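Local structure of VWFA domain-containing protein (Alicyclobacillus acidocaldarius subsp. acidocaldarius, 3RAG) at residues Q12-T17 with N42-V47. The protein is of unknown function but carries a von Willebrand factor type A-like fold and holds a bound sodium ion. Residues are numbered along the deposited sequence; the frame is centred on the assembly and turned at random.
Sequences QILVIT and NVIGIV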
ATOM      1  N   GLN A  12      -4.336   3.094   0.946  1.00 27.21           N
ATOM      2  CA  GLN A  12      -3.241   2.572   0.150  1.00 22.65           C
ATOM      3  C   GLN A  12      -3.309   1.070   0.081  1.00 24.32           C
ATOM      4  O   GLN A  12      -3.773   0.418   1.011  1.00 25.92           O
ATOM      5  CB  GLN A  12      -1.884   2.975   0.740  1.00 26.36           C
ATOM      6  CG  GLN A  12      -1.567   4.474   0.552  1.00 24.78           C
ATOM      7  CD  GLN A  12      -0.150   4.820   0.982  1.00 29.32           C
ATOM      8  OE1 GLN A  12       0.624   3.944   1.390  1.00 29.47           O
ATOM      9  NE2 GLN A  12       0.192   6.102   0.899  1.00 29.18           N
ATOM     10  N   ILE A  13      -2.841   0.542  -1.038  1.00 24.23           N
ATOM     11  CA  ILE A  13      -2.671  -0.894  -1.204  1.00 24.82           C
ATOM     12  C   ILE A  13      -1.181  -1.097  -1.426  1.00 26.89           C
ATOM     13  O   ILE A  13      -0.593  -0.465  -2.305  1.00 25.25           O
ATOM     14  CB  ILE A  13      -3.430  -1.400  -2.452  1.00 25.19           C
ATOM     15  CG1 ILE A  13      -4.952  -1.189  -2.289  1.00 25.90           C
ATOM     16  CG2 ILE A  13      -3.067  -2.873  -2.736  1.00 26.73           C
ATOM     17  CD1 ILE A  13      -5.770  -1.411  -3.596  1.00 25.72           C
ATOM     18  N   LEU A  14      -0.558  -1.960  -0.627  1.00 23.42           N
ATOM     19  CA  LEU A  14       0.871  -2.214  -0.790  1.00 23.36           C
ATOM     20  C   LEU A  14       1.046  -3.656  -1.254  1.00 24.07           C
ATOM     21  O   LEU A  14       0.753  -4.592  -0.523  1.00 24.91           O
ATOM     22  CB  LEU A  14       1.605  -2.004   0.546  1.00 24.09           C
ATOM     23  CG  LEU A  14       3.059  -2.486   0.535  1.00 24.85           C
ATOM     24  CD1 LEU A  14       3.885  -1.648  -0.445  1.00 24.45           C
ATOM     25  CD2 LEU A  14       3.654  -2.390   1.947  1.00 27.76           C
ATOM     26  N   VAL A  15       1.530  -3.844  -2.476  1.00 23.39           N
ATOM     27  CA  VAL A  15       1.713  -5.192  -2.995  1.00 22.61           C
ATOM     28  C   VAL A  15       3.179  -5.576  -2.799  1.00 21.76           C
ATOM     29  O   VAL A  15       4.066  -4.826  -3.205  1.00 24.26           O
ATOM     30  CB  VAL A  15       1.400  -5.233  -4.495  1.00 26.45           C
ATOM     31  CG1 VAL A  15       1.634  -6.651  -5.045  1.00 27.21           C
ATOM     32  CG2 VAL A  15      -0.060  -4.770  -4.736  1.00 26.04           C
ATOM     33  N   ILE A  16       3.422  -6.744  -2.210  1.00 23.53           N
ATOM     34  CA  ILE A  16       4.780  -7.262  -2.036  1.00 24.28           C
ATOM     35  C   ILE A  16       4.880  -8.574  -2.810  1.00 24.15           C
ATOM     36  O   ILE A  16       4.123  -9.528  -2.539  1.00 23.79           O
ATOM     37  CB  ILE A  16       5.133  -7.455  -0.543  1.00 25.65           C
ATOM     38  CG1 ILE A  16       4.995  -6.106   0.195  1.00 23.80           C
ATOM     39  CG2 ILE A  16       6.547  -8.022  -0.420  1.00 25.59           C
ATOM     40  CD1 ILE A  16       5.251  -6.167   1.714  1.00 26.52           C
ATOM     41  N   THR A  17       5.797  -8.647  -3.769  1.00 22.24           N
ATOM     42  CA  THR A  17       5.707  -9.715  -4.755  1.00 23.62           C
ATOM     43  C   THR A  17       7.084 -10.097  -5.275  1.00 26.68           C
ATOM     44  O   THR A  17       8.014  -9.285  -5.219  1.00 27.21           O
ATOM     45  CB  THR A  17       4.771  -9.247  -5.934  1.00 24.84           C
ATOM     46  OG1 THR A  17       4.560 -10.308  -6.862  1.00 26.37           O
ATOM     47  CG2 THR A  17       5.405  -8.038  -6.701  1.00 23.16           C
ATOM     48  N   ASN A  42       1.090   0.927  -4.188  1.00 24.40           N
ATOM     49  CA  ASN A  42       2.554   0.848  -4.173  1.00 23.59           C
ATOM     50  C   ASN A  42       2.980  -0.607  -4.368  1.00 23.81           C
ATOM     51  O   ASN A  42       2.242  -1.532  -3.988  1.00 24.51           O
ATOM     52  CB  ASN A  42       3.089   1.318  -2.815  1.00 25.08           C
ATOM     53  CG  ASN A  42       2.879   2.810  -2.574  1.00 27.16           C
ATOM     54  OD1 ASN A  42       2.583   3.255  -1.443  1.00 31.74           O
ATOM     55  ND2 ASN A  42       3.023   3.573  -3.609  1.00 22.73           N
ATOM     56  N   VAL A  43       4.131  -0.830  -4.993  1.00 26.50           N
ATOM     57  CA  VAL A  43       4.585  -2.206  -5.229  1.00 24.02           C
ATOM     58  C   VAL A  43       6.045  -2.350  -4.819  1.00 23.60           C
ATOM     59  O   VAL A  43       6.906  -1.564  -5.241  1.00 25.33           O
ATOM     60  CB  VAL A  43       4.474  -2.592  -6.715  1.00 25.17           C
ATOM     61  CG1 VAL A  43       4.831  -4.099  -6.901  1.00 23.28           C
ATOM     62  CG2 VAL A  43       3.062  -2.278  -7.262  1.00 23.66           C
ATOM     63  N   ILE A  44       6.311  -3.367  -4.015  1.00 23.46           N
ATOM     64  CA  ILE A  44       7.686  -3.768  -3.744  1.00 23.88           C
ATOM     65  C   ILE A  44       7.963  -5.078  -4.465  1.00 25.16           C
ATOM     66  O   ILE A  44       7.299  -6.099  -4.217  1.00 26.33           O
ATOM     67  CB  ILE A  44       7.932  -3.960  -2.234  1.00 29.38           C
ATOM     68  CG1 ILE A  44       7.830  -2.610  -1.512  1.00 28.85           C
ATOM     69  CG2 ILE A  44       9.285  -4.642  -1.992  1.00 25.93           C
ATOM     70  CD1 ILE A  44       7.896  -2.705   0.039  1.00 29.32           C
ATOM     71  N   GLY A  45       8.951  -5.052  -5.357  1.00 24.12           N
ATOM     72  CA  GLY A  45       9.408  -6.271  -6.024  1.00 24.49           C
ATOM     73  C   GLY A  45      10.632  -6.774  -5.254  1.00 29.47           C
ATOM     74  O   GLY A  45      11.427  -5.983  -4.764  1.00 30.10           O
ATOM     75  N   ILE A  46      10.774  -8.085  -5.133  1.00 30.59           N
ATOM     76  CA  ILE A  46      11.858  -8.644  -4.335  1.00 26.21           C
ATOM     77  C   ILE A  46      12.953  -9.218  -5.224  1.00 27.78           C
ATOM     78  O   ILE A  46      12.688 -10.021  -6.125  1.00 32.94           O
ATOM     79  CB  ILE A  46      11.335  -9.766  -3.390  1.00 30.70           C
ATOM     80  CG1 ILE A  46      10.189  -9.251  -2.499  1.00 30.05           C
ATOM     81  CG2 ILE A  46      12.485 -10.296  -2.531  1.00 28.62           C
ATOM     82  CD1 ILE A  46       9.486 -10.388  -1.705  1.00 28.31           C
ATOM     83  N   VAL A  47      14.193  -8.791  -4.987  1.00 29.04           N
ATOM     84  CA  VAL A  47      15.347  -9.414  -5.631  1.00 33.88           C
ATOM     85  C   VAL A  47      15.669 -10.741  -4.898  1.00 37.37           C
ATOM     86  O   VAL A  47      16.052 -10.726  -3.726  1.00 38.17           O
ATOM     87  CB  VAL A  47      16.583  -8.520  -5.546  1.00 29.09           C
ATOM     88  CG1 VAL A  47      17.804  -9.181  -6.243  1.00 30.67           C
ATOM     89  CG2 VAL A  47      16.298  -7.107  -6.123  1.00 36.94           C
TER
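V15 and V43 lie side by side, CA atoms 4.7 Å apart, at the middle of a parallel pairing in which strands 12-17 and 42-46 run at 13° to each other. The ladder alternates: I13 O accepts from N42 N, V15 N gives to N42 O in a bond 2.9 Å long and almost straight, V15 O takes I44 N at 2.8 Å, and T17 N reaches I44 O. At the carboxyl end the bond from I46 N to T17 O is weak, bent to 134° at the hydrogen. The CA-H of V43 also points at V15 O, adding a weaker contact to the oxygen that accepts from I44 N.

L14, I16, N42 and I44 share one face. With L14 CG anti to the backbone N and chi2 at 65°, CD1 is brought toward N42 CB at 3.9 Å and the CD1 end of I44 at 4.2 Å. Farther along, I16 CG2 meets I46 CD1 at 4.0 Å. On the other face, the T17 CG2 methyl touches the V43 CG1 methyl, also 4.0 Å away, the side chains crossing at a slant, while T17 OG1 is turned to D142 of the adjoining strand.

These are the two strands of a right-handed beta-alpha-beta crossover through helix 27-36, inside the Rossmann-like sheet of a vWA-type domain. Strand 135-142 flanks 10-17, and strand 71-74 follows 40-46. M86 of helix 79-106 packs on L14, N42 and I44, whereas I218 of helix 214-232 covers I13 and V15 from the opposite face.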